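PDB 3OP7: aminotransferase class I and II from Streptococcus suis 89/1591, which probably transfers amino groups between amino acids and 2-oxo acids, using pyridoxal phosphate bound covalently as a Schiff base. Local coordinates for residues A25-S30 against E194-F199; I287-I292 against V298-P303; T308-I313 against N338-D343; C323-Q328 against S365-R370. All coordinates share one frame; numbering follows the deposited sequence. Where two conformers were deposited one is given.

Contact 1. Residues A25-S30 against E194-F199; sequences AGVSIS and EVYRSF. With EDO (1,2-ethanediol), chain I.
The end of strand 189-193 in the large-domain sheet and the loop after it carry the Asp-Glu-Val-Tyr-Arg sequence familiar from class I/II aminotransferases, and Tyr196 of this loop meets Val27 of the N-terminal loop between strand 22-23 and helix 34-41. The phenol OH of Tyr196 donates to the carbonyl O of Val27 across 3.0 Å. It arrives bent, with a C=O...donor angle of 123°, and stands 42° out of the carbonyl plane, away from an in-plane approach. Val27 O lies at the edge of the Tyr196 ring, in its plane, and CE1 of Tyr196 comes within 3.4 Å of it. The isopropyl group adds a tight contact at the same spot: Val27 CG2 is 3.0 Å from Tyr196 OH. Chi1 of -75° sets CG1 of the valine anti to the carbonyl carbon and leaves CG2 between the backbone N and that carbon; the two side chains meet roughly at right angles. Ser307 OG binds the same Val27 O. Farther along, Arg197, in the conformer given, brings NH2 near a 1,2-ethanediol probably left from crystallisation; that approach is too short to be trusted. Ile29 and Phe199 both lean on helix 270-294. Thr223, which follows the cofactor-bearing Lys222, is bonded to Val195 O. In relatives the tyrosine of this sequence lies beside pyridoxal phosphate. Gripped at its oxygen and pressed by a methyl, the Tyr196 ring is held in a defined position, and the buried Val27 carbonyl is satisfied by two hydroxyls.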
loop_
_atom_site.group_PDB
_atom_site.type_symbol
_atom_site.label_atom_id
_atom_site.label_comp_id
_atom_site.label_asym_id
_atom_site.label_seq_id
_atom_site.Cartn_x
_atom_site.Cartn_y
_atom_site.Cartn_z
ATOM N N ALA A 25 10.901 7.714 20.309
ATOM C CA ALA A 25 11.224 6.614 19.403
ATOM C C ALA A 25 10.869 6.945 17.965
ATOM O O ALA A 25 11.483 6.401 17.055
ATOM C CB ALA A 25 10.490 5.334 19.822
ATOM N N GLY A 26 9.825 7.745 17.740
ATOM C CA GLY A 26 9.460 8.136 16.353
ATOM C C GLY A 26 10.576 8.984 15.756
ATOM O O GLY A 26 11.157 9.821 16.452
ATOM N N VAL A 27 10.828 8.812 14.465
ATOM C CA VAL A 27 11.901 9.516 13.756
ATOM C C VAL A 27 11.350 10.446 12.657
ATOM O O VAL A 27 12.020 10.726 11.652
ATOM C CB VAL A 27 12.925 8.516 13.171
ATOM C CG1 VAL A 27 13.822 7.958 14.289
ATOM C CG2 VAL A 27 12.211 7.399 12.373
ATOM N N SER A 28 10.159 10.994 12.916
ATOM C CA SER A 28 9.608 12.013 12.061
ATOM C C SER A 28 9.790 13.396 12.712
ATOM O O SER A 28 10.471 13.539 13.748
ATOM C CB SER A 28 8.129 11.710 11.759
ATOM O OG SER A 28 7.778 12.387 10.565
ATOM N N ILE A 29 9.249 14.419 12.067
ATOM C CA ILE A 29 9.308 15.801 12.612
ATOM C C ILE A 29 7.860 16.155 12.945
ATOM O O ILE A 29 7.003 15.956 12.055
ATOM C CB ILE A 29 9.855 16.790 11.579
ATOM C CG1 ILE A 29 11.291 16.395 11.134
ATOM C CG2 ILE A 29 9.792 18.245 12.180
ATOM C CD1 ILE A 29 11.895 17.231 9.936
ATOM N N SER A 30 7.587 16.634 14.155
ATOM C CA SER A 30 6.247 17.014 14.657
ATOM C C SER A 30 5.259 17.266 13.531
ATOM O O SER A 30 5.387 18.218 12.770
ATOM C CB SER A 30 6.301 18.261 15.515
ATOM O OG SER A 30 7.137 18.038 16.647
ATOM N N GLU A 194 15.257 8.322 -0.001
ATOM C CA GLU A 194 15.651 9.651 0.327
ATOM C C GLU A 194 14.650 10.398 1.181
ATOM O O GLU A 194 14.596 11.627 1.143
ATOM C CB GLU A 194 16.024 10.421 -0.959
ATOM C CG GLU A 194 17.211 9.753 -1.635
ATOM C CD GLU A 194 17.598 10.234 -3.024
ATOM O OE1 GLU A 194 16.805 10.916 -3.698
ATOM O OE2 GLU A 194 18.769 9.931 -3.419
ATOM N N VAL A 195 13.874 9.691 1.992
ATOM C CA VAL A 195 12.920 10.389 2.869
ATOM C C VAL A 195 13.571 11.427 3.793
ATOM O O VAL A 195 12.907 12.417 4.135
ATOM C CB VAL A 195 12.013 9.417 3.711
ATOM C CG1 VAL A 195 11.092 8.579 2.767
ATOM C CG2 VAL A 195 12.813 8.512 4.654
ATOM N N TYR A 196 14.799 11.184 4.212
ATOM C CA TYR A 196 15.532 12.113 5.073
ATOM C C TYR A 196 16.397 13.065 4.283
ATOM O O TYR A 196 17.575 12.786 3.993
ATOM C CB TYR A 196 16.407 11.390 6.099
ATOM C CG TYR A 196 15.554 10.596 7.081
ATOM C CD1 TYR A 196 14.767 11.264 8.013
ATOM C CD2 TYR A 196 15.547 9.227 7.096
ATOM C CE1 TYR A 196 14.012 10.594 8.912
ATOM C CE2 TYR A 196 14.768 8.548 7.999
ATOM C CZ TYR A 196 14.021 9.246 8.904
ATOM O OH TYR A 196 13.257 8.616 9.846
ATOM N N ARG A 197 15.789 14.179 3.891
ATOM C CA ARG A 197 16.524 15.343 3.319
ATOM C C ARG A 197 17.388 15.991 4.382
ATOM O O ARG A 197 16.890 16.487 5.416
ATOM C CB ARG A 197 15.547 16.402 2.772
ATOM C CG ARG A 197 16.145 17.505 1.875
ATOM C CD ARG A 197 15.373 18.849 1.962
ATOM N NE ARG A 197 16.164 20.007 1.507
ATOM C CZ ARG A 197 16.632 20.971 2.292
ATOM N NH1 ARG A 197 16.419 20.956 3.597
ATOM N NH2 ARG A 197 17.331 21.963 1.761
ATOM N N SER A 198 18.690 16.039 4.135
ATOM C CA SER A 198 19.538 16.711 5.054
ATOM C C SER A 198 19.264 18.223 5.065
ATOM O O SER A 198 19.139 18.842 4.017
ATOM C CB SER A 198 21.017 16.477 4.702
ATOM O OG SER A 198 21.860 17.165 5.603
ATOM N N PHE A 199 19.292 18.806 6.262
ATOM C CA PHE A 199 19.211 20.249 6.452
ATOM C C PHE A 199 20.581 20.804 6.755
ATOM O O PHE A 199 20.720 21.970 7.133
ATOM C CB PHE A 199 18.244 20.606 7.590
ATOM C CG PHE A 199 16.809 20.476 7.207
ATOM C CD1 PHE A 199 16.247 19.210 7.029
ATOM C CD2 PHE A 199 15.991 21.598 7.033
ATOM C CE1 PHE A 199 14.923 19.043 6.683
ATOM C CE2 PHE A 199 14.611 21.416 6.664
ATOM C CZ PHE A 199 14.101 20.135 6.511
HETATM C C1 EDO I . 15.955 24.326 3.664
HETATM O O1 EDO I . 16.875 24.215 2.581
HETATM C C2 EDO I . 15.712 25.801 3.960
HETATM O O2 EDO I . 14.906 25.946 5.136
#

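Contact 2. Residues I287-I292 against V298-P303; sequences ILDQWI and VSYIRP
Leu288 opens the contact from helix 270-294, laying CD2 against Tyr300 CE2 at 3.8 Å. One residue on, Asp289 reaches two partners with its two oxygens. OD1 takes the Tyr300 hydroxyl at 2.6 Å, from above the carboxylate plane, and the carboxylate is turned 68° from the ring. OD2 receives Arg302 NE at 2.9 Å on its syn side, an almost straight salt bridge (N-H...O 175°) between nearly coplanar groups. A water that donates to Asp289 OD2 and accepts from Arg302 NH2 closes a small ring beside it. Arg302 gets there on a chain extended from CG to NE. The six-membered ring of Trp291 meets Val298 obliquely, CZ3 lying 3.7 Å from CG2, while NE1 makes a weak bond to Ser365 OG. Ile292 then sets CD1 over the centre of the Tyr300 ring, a CH-pi contact 3.8 Å from the centroid, and its CG2 abuts Ser299 CA. Arg302 CA lies over the opposite face of that ring, toward the rim. Helix segment 287-292 and strand 298-300 run at 128°, so the short connection after the helix sends the edge strand of the small-domain sheet obliquely back across it. Pinned at its hydroxyl and enclosed on both faces, Tyr300 has little freedom to rotate; its hydroxyl, Arg302 and the water together probably stabilise the charge of Asp289.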
loop_
_atom_site.group_PDB
_atom_site.type_symbol
_atom_site.label_atom_id
_atom_site.label_comp_id
_atom_site.label_asym_id
_atom_site.label_seq_id
_atom_site.Cartn_x
_atom_site.Cartn_y
_atom_site.Cartn_z
ATOM N N ILE A 287 19.706 20.854 21.619
ATOM C CA ILE A 287 19.371 20.309 22.935
ATOM C C ILE A 287 19.993 18.915 23.112
ATOM O O ILE A 287 20.613 18.625 24.164
ATOM C CB ILE A 287 17.839 20.265 23.119
ATOM C CG1 ILE A 287 17.300 21.681 23.312
ATOM C CG2 ILE A 287 17.434 19.403 24.307
ATOM C CD1 ILE A 287 15.795 21.735 23.234
ATOM N N LEU A 288 19.835 18.072 22.089
ATOM C CA LEU A 288 20.432 16.744 22.056
ATOM C C LEU A 288 21.958 16.805 22.161
ATOM O O LEU A 288 22.548 16.050 22.962
ATOM C CB LEU A 288 20.032 15.994 20.781
ATOM C CG LEU A 288 20.457 14.530 20.681
ATOM C CD1 LEU A 288 19.879 13.714 21.853
ATOM C CD2 LEU A 288 20.020 14.000 19.312
ATOM N N ASP A 289 22.585 17.691 21.375
ATOM C CA ASP A 289 24.060 17.874 21.405
ATOM C C ASP A 289 24.599 18.222 22.766
ATOM O O ASP A 289 25.584 17.634 23.200
ATOM C CB ASP A 289 24.526 18.941 20.399
ATOM C CG ASP A 289 24.535 18.425 18.939
ATOM O OD1 ASP A 289 24.758 17.207 18.711
ATOM O OD2 ASP A 289 24.307 19.246 18.022
ATOM N N GLN A 290 23.964 19.205 23.404
ATOM C CA GLN A 290 24.320 19.645 24.768
ATOM C C GLN A 290 24.221 18.471 25.754
ATOM O O GLN A 290 25.145 18.222 26.548
ATOM C CB GLN A 290 23.370 20.784 25.181
ATOM C CG GLN A 290 23.729 21.518 26.500
ATOM C CD GLN A 290 22.622 22.472 26.952
ATOM O OE1 GLN A 290 21.447 22.339 26.553
ATOM N NE2 GLN A 290 22.980 23.428 27.785
ATOM N N TRP A 291 23.095 17.761 25.697
ATOM C CA TRP A 291 22.855 16.573 26.526
ATOM C C TRP A 291 23.907 15.460 26.321
ATOM O O TRP A 291 24.456 14.916 27.284
ATOM C CB TRP A 291 21.458 16.030 26.246
ATOM C CG TRP A 291 21.071 14.970 27.193
ATOM C CD1 TRP A 291 20.621 15.137 28.470
ATOM C CD2 TRP A 291 21.151 13.565 26.969
ATOM N NE1 TRP A 291 20.374 13.913 29.042
ATOM C CE2 TRP A 291 20.706 12.931 28.147
ATOM C CE3 TRP A 291 21.528 12.784 25.878
ATOM C CZ2 TRP A 291 20.631 11.539 28.266
ATOM C CZ3 TRP A 291 21.443 11.395 25.984
ATOM C CH2 TRP A 291 21.008 10.792 27.183
ATOM N N ILE A 292 24.193 15.130 25.061
ATOM C CA ILE A 292 25.217 14.132 24.742
ATOM C C ILE A 292 26.568 14.517 25.366
ATOM O O ILE A 292 27.246 13.672 25.956
ATOM C CB ILE A 292 25.431 13.945 23.218
ATOM C CG1 ILE A 292 24.168 13.421 22.525
ATOM C CG2 ILE A 292 26.603 12.994 22.972
ATOM C CD1 ILE A 292 24.123 11.929 22.273
ATOM N N VAL A 298 27.036 8.415 27.319
ATOM C CA VAL A 298 26.488 8.387 25.956
ATOM C C VAL A 298 27.337 9.207 25.024
ATOM O O VAL A 298 27.909 10.207 25.419
ATOM C CB VAL A 298 25.027 8.903 25.871
ATOM C CG1 VAL A 298 24.185 8.322 27.002
ATOM C CG2 VAL A 298 24.983 10.426 25.926
ATOM N N SER A 299 27.393 8.790 23.769
ATOM C CA SER A 299 28.168 9.513 22.770
ATOM C C SER A 299 27.554 9.155 21.426
ATOM O O SER A 299 26.802 8.165 21.336
ATOM C CB SER A 299 29.674 9.156 22.845
ATOM O OG SER A 299 29.899 7.844 22.337
ATOM N N TYR A 300 27.804 9.970 20.410
ATOM C CA TYR A 300 27.303 9.608 19.065
ATOM C C TYR A 300 28.042 10.299 17.921
ATOM O O TYR A 300 28.876 11.200 18.164
ATOM C CB TYR A 300 25.792 9.831 18.992
ATOM C CG TYR A 300 25.242 11.226 18.738
ATOM C CD1 TYR A 300 25.965 12.386 19.013
ATOM C CD2 TYR A 300 23.937 11.380 18.348
ATOM C CE1 TYR A 300 25.388 13.666 18.826
ATOM C CE2 TYR A 300 23.367 12.645 18.148
ATOM C CZ TYR A 300 24.089 13.777 18.383
ATOM O OH TYR A 300 23.519 15.025 18.199
ATOM N N ILE A 301 27.726 9.842 16.696
ATOM C CA ILE A 301 28.088 10.563 15.468
ATOM C C ILE A 301 26.874 11.391 15.089
ATOM O O ILE A 301 25.840 10.835 14.655
ATOM C CB ILE A 301 28.455 9.640 14.292
ATOM C CG1 ILE A 301 29.602 8.678 14.680
ATOM C CG2 ILE A 301 28.877 10.492 13.099
ATOM C CD1 ILE A 301 30.889 9.363 14.861
ATOM N N ARG A 302 27.002 12.703 15.306
ATOM C CA ARG A 302 25.903 13.646 15.055
ATOM C C ARG A 302 25.328 13.470 13.655
ATOM O O ARG A 302 26.075 13.537 12.684
ATOM C CB ARG A 302 26.420 15.087 15.241
ATOM C CG ARG A 302 25.378 16.194 15.153
ATOM C CD ARG A 302 26.080 17.526 15.168
ATOM N NE ARG A 302 25.205 18.690 15.278
ATOM C CZ ARG A 302 24.799 19.474 14.274
ATOM N NH1 ARG A 302 25.110 19.215 13.017
ATOM N NH2 ARG A 302 24.044 20.541 14.538
ATOM N N PRO A 303 24.003 13.270 13.557
ATOM C CA PRO A 303 23.330 13.080 12.258
ATOM C C PRO A 303 23.452 14.331 11.393
ATOM O O PRO A 303 23.717 15.411 11.901
ATOM C CB PRO A 303 21.896 12.820 12.649
ATOM C CG PRO A 303 21.726 13.533 13.952
ATOM C CD PRO A 303 23.019 13.313 14.655
HETATM O O HOH W 1 23.517 21.668 17.385
#

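Contact 3. Residues T308-I313 against N338-D343; sequences TSFVKI and NRFERD
Strand 309-313 and the turn at 338-343 come together round Phe310 with their backbones well apart, the nearest CA atoms, those of Phe310 and Arg342, standing 9.8 Å from each other. The turn is tight: Glu341 N bonds to Asn338 O at 3.1 Å, and Glu341 itself adopts left-handed helical angles, which swing the chain round between Phe340 and Arg342. Both of these residues then press on Phe310. Its ring presents an edge to the face of Phe340 in an offset edge-to-face pair, centroids 5.7 Å apart and planes at 82°. The closest atoms are Phe310 CE1 and Phe340 CD1, 3.8 Å from each other. Arg342 comes in at the rim, in the plane of the Phe310 ring, its CB 3.9 Å from CE2, and its backbone O lies equally near CZ. From there the arginine bends at chi2 (-80°) and carries its guanidinium away to Gln133 and the carbonyl of Ile134; a sulfate, probably from the crystallisation liquor, lies about 5 Å from the arginine side chain. The ring of Tyr345 on the neighbouring strand meets that of Phe310 with nearly parallel planes, and Val9 of helix 8-16 touches Phe340. Phe310 is thus held mainly by van der Waals and edge-to-face aromatic contacts, while the polar end of the arginine is bonded elsewhere: a largely apolar joint between the sheet and the turn linking strands 335-336 and 345-348.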
loop_
_atom_site.group_PDB
_atom_site.type_symbol
_atom_site.label_atom_id
_atom_site.label_comp_id
_atom_site.label_asym_id
_atom_site.label_seq_id
_atom_site.Cartn_x
_atom_site.Cartn_y
_atom_site.Cartn_z
ATOM N N THR A 308 16.691 11.539 12.797
ATOM C CA THR A 308 17.013 10.259 13.434
ATOM C C THR A 308 18.442 10.331 13.948
ATOM O O THR A 308 19.287 11.053 13.412
ATOM C CB THR A 308 16.784 9.027 12.538
ATOM O OG1 THR A 308 17.089 7.804 13.266
ATOM C CG2 THR A 308 17.606 9.113 11.234
ATOM N N SER A 309 18.689 9.668 15.069
ATOM C CA SER A 309 20.040 9.566 15.594
ATOM C C SER A 309 20.242 8.202 16.236
ATOM O O SER A 309 19.285 7.484 16.561
ATOM C CB SER A 309 20.377 10.679 16.632
ATOM O OG SER A 309 19.606 10.529 17.813
ATOM N N PHE A 310 21.508 7.845 16.422
ATOM C CA PHE A 310 21.871 6.484 16.864
ATOM C C PHE A 310 22.942 6.709 17.900
ATOM O O PHE A 310 24.080 7.028 17.567
ATOM C CB PHE A 310 22.365 5.642 15.705
ATOM C CG PHE A 310 22.178 4.144 15.870
ATOM C CD1 PHE A 310 20.999 3.605 16.327
ATOM C CD2 PHE A 310 23.212 3.279 15.541
ATOM C CE1 PHE A 310 20.824 2.215 16.422
ATOM C CE2 PHE A 310 23.069 1.913 15.662
ATOM C CZ PHE A 310 21.856 1.373 16.077
ATOM N N VAL A 311 22.550 6.528 19.154
ATOM C CA VAL A 311 23.349 6.971 20.268
ATOM C C VAL A 311 23.991 5.750 20.916
ATOM O O VAL A 311 23.361 4.697 21.102
ATOM C CB VAL A 311 22.446 7.728 21.267
ATOM C CG1 VAL A 311 23.186 8.156 22.473
ATOM C CG2 VAL A 311 21.801 8.928 20.588
ATOM N N LYS A 312 25.276 5.878 21.203
ATOM C CA LYS A 312 26.047 4.792 21.793
ATOM C C LYS A 312 25.985 4.877 23.312
ATOM O O LYS A 312 26.456 5.856 23.884
ATOM C CB LYS A 312 27.508 4.895 21.341
ATOM C CG LYS A 312 28.327 3.657 21.628
ATOM C CD LYS A 312 29.788 3.902 21.285
ATOM C CE LYS A 312 30.594 2.610 21.154
ATOM N NZ LYS A 312 31.868 2.889 20.411
ATOM N N ILE A 313 25.436 3.846 23.949
ATOM C CA ILE A 313 25.287 3.797 25.408
ATOM C C ILE A 313 26.380 2.901 25.999
ATOM O O ILE A 313 26.372 1.691 25.769
ATOM C CB ILE A 313 23.861 3.248 25.813
ATOM C CG1 ILE A 313 22.746 4.017 25.126
ATOM C CG2 ILE A 313 23.683 3.278 27.357
ATOM C CD1 ILE A 313 22.672 5.499 25.435
ATOM N N ASN A 338 19.749 -3.520 18.848
ATOM C CA ASN A 338 19.647 -4.893 18.340
ATOM C C ASN A 338 18.559 -5.046 17.289
ATOM O O ASN A 338 18.615 -5.971 16.484
ATOM C CB ASN A 338 19.396 -5.879 19.486
ATOM C CG ASN A 338 18.088 -5.593 20.190
ATOM O OD1 ASN A 338 17.900 -4.491 20.681
ATOM N ND2 ASN A 338 17.179 -6.563 20.217
ATOM N N ARG A 339 17.568 -4.154 17.280
ATOM C CA ARG A 339 16.533 -4.173 16.233
ATOM C C ARG A 339 17.082 -3.732 14.860
ATOM O O ARG A 339 16.384 -3.902 13.832
ATOM C CB ARG A 339 15.330 -3.309 16.626
ATOM C CG ARG A 339 14.621 -3.722 17.929
ATOM C CD ARG A 339 14.058 -5.122 17.815
ATOM N NE ARG A 339 13.391 -5.669 18.998
ATOM C CZ ARG A 339 12.170 -6.193 19.010
ATOM N NH1 ARG A 339 11.412 -6.202 17.899
ATOM N NH2 ARG A 339 11.708 -6.730 20.125
ATOM N N PHE A 340 18.290 -3.174 14.859
ATOM C CA PHE A 340 19.083 -2.844 13.658
ATOM C C PHE A 340 20.382 -3.696 13.557
ATOM O O PHE A 340 21.309 -3.362 12.818
ATOM C CB PHE A 340 19.430 -1.336 13.669
ATOM C CG PHE A 340 18.267 -0.439 13.997
ATOM C CD1 PHE A 340 17.978 -0.102 15.313
ATOM C CD2 PHE A 340 17.432 0.059 12.998
ATOM C CE1 PHE A 340 16.886 0.709 15.627
ATOM C CE2 PHE A 340 16.333 0.867 13.305
ATOM C CZ PHE A 340 16.064 1.198 14.621
ATOM N N GLU A 341 20.444 -4.807 14.298
ATOM C CA GLU A 341 21.624 -5.637 14.421
ATOM C C GLU A 341 22.894 -4.855 14.767
ATOM O O GLU A 341 23.994 -5.232 14.378
ATOM C CB GLU A 341 21.837 -6.569 13.206
ATOM C CG GLU A 341 22.629 -7.868 13.597
ATOM C CD GLU A 341 22.923 -8.832 12.431
ATOM O OE1 GLU A 341 22.472 -8.570 11.294
ATOM O OE2 GLU A 341 23.635 -9.849 12.657
ATOM N N ARG A 342 22.743 -3.801 15.567
ATOM C CA ARG A 342 23.895 -3.130 16.182
ATOM C C ARG A 342 23.585 -2.834 17.638
ATOM O O ARG A 342 23.159 -1.720 17.983
ATOM C CB ARG A 342 24.208 -1.815 15.477
ATOM C CG ARG A 342 24.784 -1.957 14.075
ATOM C CD ARG A 342 26.300 -2.270 14.097
ATOM N NE ARG A 342 26.937 -2.073 12.771
ATOM C CZ ARG A 342 26.822 -2.908 11.747
ATOM N NH1 ARG A 342 26.083 -4.020 11.890
ATOM N NH2 ARG A 342 27.451 -2.644 10.571
ATOM N N ASP A 343 23.804 -3.824 18.502
ATOM C CA ASP A 343 23.532 -3.659 19.924
ATOM C C ASP A 343 24.605 -2.694 20.502
ATOM O O ASP A 343 25.634 -2.458 19.880
ATOM C CB ASP A 343 23.533 -5.042 20.611
ATOM C CG ASP A 343 22.671 -5.096 21.882
ATOM O OD1 ASP A 343 22.334 -4.026 22.438
ATOM O OD2 ASP A 343 22.362 -6.224 22.353
#

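Contact 4. Residues C323-Q328 against S365-R370; sequences CLQLLQ and SQFLRR
Phe367 of helix 354-368 thrusts its ring at the backbone of helix 319-330, end first and with one face turned to Leu326. Carried anti to the backbone N (chi1 -168°), the ring points straight across the gap, so that CZ penetrates deepest and comes 3.7 Å from Leu326 N and 3.6 Å from Gln325 CB. Leu326 occupies the face. Its CA sits 4.0 Å above the ring plane, over the centre, and its CB makes a CH-pi contact 25° off the ring normal. The rest of the leucine runs back along the phenyl group toward its root, where CD1 packs 3.7 Å from Phe367 CB and nearly as close to CG; the leucine methyl therefore holds the stem of the ring while the backbone holds its far end. Gln325 comes obliquely to the CZ end of the ring. Its amide stands almost perpendicular to the ring, planes 86° apart, and NE2 reaches 3.8 Å from CZ, a van der Waals approach along an otherwise extended side chain. Phe322, one turn before Leu326 on helix 319-330, and Phe371, just beyond the second segment, each pair edge-to-face with Phe367 and add aromatic neighbours. Leu326 also touches Val332 of strand 332-333 and Leu334 of the loop after it. In this apolar helix-helix contact a phenylalanine from one helix packs on the Gln325-Leu326 surface of another, joining two helices of what is probably the C-terminal small domain of a fold type I pyridoxal phosphate enzyme.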
loop_
_atom_site.group_PDB
_atom_site.type_symbol
_atom_site.label_atom_id
_atom_site.label_comp_id
_atom_site.label_asym_id
_atom_site.label_seq_id
_atom_site.Cartn_x
_atom_site.Cartn_y
_atom_site.Cartn_z
ATOM N N CYS A 323 16.359 -0.774 27.238
ATOM C CA CYS A 323 15.189 -0.015 26.826
ATOM C C CYS A 323 13.867 -0.492 27.455
ATOM O O CYS A 323 12.984 0.328 27.712
ATOM C CB CYS A 323 15.059 -0.016 25.306
ATOM S SG CYS A 323 16.349 0.988 24.474
ATOM N N LEU A 324 13.721 -1.804 27.671
ATOM C CA LEU A 324 12.541 -2.345 28.367
ATOM C C LEU A 324 12.488 -1.819 29.801
ATOM O O LEU A 324 11.437 -1.408 30.295
ATOM C CB LEU A 324 12.559 -3.881 28.396
ATOM C CG LEU A 324 12.286 -4.658 27.089
ATOM C CD1 LEU A 324 12.756 -6.132 27.258
ATOM C CD2 LEU A 324 10.812 -4.571 26.701
ATOM N N GLN A 325 13.633 -1.848 30.467
ATOM C CA GLN A 325 13.727 -1.342 31.833
ATOM C C GLN A 325 13.482 0.154 31.920
ATOM O O GLN A 325 12.767 0.602 32.806
ATOM C CB GLN A 325 15.091 -1.652 32.415
ATOM C CG GLN A 325 15.298 -3.099 32.731
ATOM C CD GLN A 325 16.614 -3.331 33.476
ATOM O OE1 GLN A 325 17.246 -4.385 33.329
ATOM N NE2 GLN A 325 17.039 -2.338 34.257
ATOM N N LEU A 326 14.085 0.922 31.019
ATOM C CA LEU A 326 13.850 2.372 30.949
ATOM C C LEU A 326 12.361 2.677 30.736
ATOM O O LEU A 326 11.776 3.569 31.382
ATOM C CB LEU A 326 14.663 2.978 29.806
ATOM C CG LEU A 326 14.399 4.443 29.463
ATOM C CD1 LEU A 326 14.945 5.359 30.571
ATOM C CD2 LEU A 326 14.958 4.761 28.085
ATOM N N LEU A 327 11.739 1.905 29.862
ATOM C CA LEU A 327 10.311 2.066 29.603
ATOM C C LEU A 327 9.490 1.762 30.866
ATOM O O LEU A 327 8.643 2.569 31.255
ATOM C CB LEU A 327 9.874 1.178 28.429
ATOM C CG LEU A 327 8.393 1.192 28.031
ATOM C CD1 LEU A 327 8.004 2.586 27.568
ATOM C CD2 LEU A 327 8.131 0.173 26.904
ATOM N N GLN A 328 9.745 0.627 31.518
ATOM C CA GLN A 328 8.980 0.194 32.693
ATOM C C GLN A 328 9.157 1.172 33.859
ATOM O O GLN A 328 8.206 1.523 34.561
ATOM C CB GLN A 328 9.429 -1.213 33.129
ATOM C CG GLN A 328 9.071 -2.345 32.150
ATOM C CD GLN A 328 9.827 -3.638 32.441
ATOM O OE1 GLN A 328 10.498 -3.767 33.464
ATOM N NE2 GLN A 328 9.717 -4.599 31.533
ATOM N N SER A 365 18.803 10.311 31.624
ATOM C CA SER A 365 19.965 10.587 32.501
ATOM C C SER A 365 19.766 10.064 33.933
ATOM O O SER A 365 20.718 9.591 34.561
ATOM C CB SER A 365 20.287 12.085 32.542
ATOM O OG SER A 365 20.788 12.496 31.284
ATOM N N GLN A 366 18.534 10.152 34.435
ATOM C CA GLN A 366 18.186 9.567 35.743
ATOM C C GLN A 366 18.441 8.060 35.765
ATOM O O GLN A 366 19.043 7.532 36.700
ATOM C CB GLN A 366 16.710 9.819 36.078
ATOM C CG GLN A 366 16.376 11.154 36.762
ATOM C CD GLN A 366 14.885 11.254 37.047
ATOM O OE1 GLN A 366 14.272 10.272 37.469
ATOM N NE2 GLN A 366 14.290 12.427 36.804
ATOM N N PHE A 367 17.973 7.381 34.719
ATOM C CA PHE A 367 18.180 5.955 34.557
ATOM C C PHE A 367 19.678 5.639 34.475
ATOM O O PHE A 367 20.160 4.731 35.150
ATOM C CB PHE A 367 17.441 5.468 33.295
ATOM C CG PHE A 367 17.356 3.981 33.178
ATOM C CD1 PHE A 367 16.778 3.216 34.189
ATOM C CD2 PHE A 367 17.846 3.333 32.052
ATOM C CE1 PHE A 367 16.699 1.820 34.076
ATOM C CE2 PHE A 367 17.772 1.950 31.941
ATOM C CZ PHE A 367 17.196 1.194 32.945
ATOM N N LEU A 368 20.410 6.431 33.697
ATOM C CA LEU A 368 21.859 6.218 33.509
ATOM C C LEU A 368 22.696 6.380 34.774
ATOM O O LEU A 368 23.733 5.720 34.908
ATOM C CB LEU A 368 22.419 7.119 32.395
ATOM C CG LEU A 368 22.072 6.690 30.966
ATOM C CD1 LEU A 368 22.187 7.866 30.014
ATOM C CD2 LEU A 368 22.948 5.525 30.504
ATOM N N ARG A 369 22.266 7.232 35.710
ATOM C CA ARG A 369 22.968 7.333 37.013
ATOM C C ARG A 369 22.970 5.995 37.794
ATOM O O ARG A 369 23.841 5.774 38.629
ATOM C CB ARG A 369 22.408 8.480 37.876
ATOM C CG ARG A 369 22.986 9.868 37.518
ATOM N N ARG A 370 22.024 5.099 37.488
ATOM C CA ARG A 370 21.993 3.750 38.073
ATOM C C ARG A 370 23.149 2.831 37.602
ATOM O O ARG A 370 23.415 1.811 38.246
ATOM C CB ARG A 370 20.637 3.059 37.827
ATOM C CG ARG A 370 19.399 3.860 38.261
#

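Contact 1 lies nearest the chain's centre, about 7 Å from it, and is probably the one closest to the active site, since Thr223, next to cofactor-bearing Lys222, binds its second segment. Contacts 2, 3 and 4 build the small domain. Contacts 2 and 3, centres 14 Å apart, share one sheet, since Ser299 O and Lys312 N, 2.8 Å apart, probably bond strands 298-300 and 309-313. Contact 4 backs that sheet: Leu368 CD1 meets Val298 CG1 at 3.6 Å, and Leu368 CD2 touches Ile313 CG2. Thr308 of contact 3 touches both Val27 and Tyr196, joining the small domain to contact 1, whereas contact 4 stays about 9 Å from contact 1 at the nearest atoms.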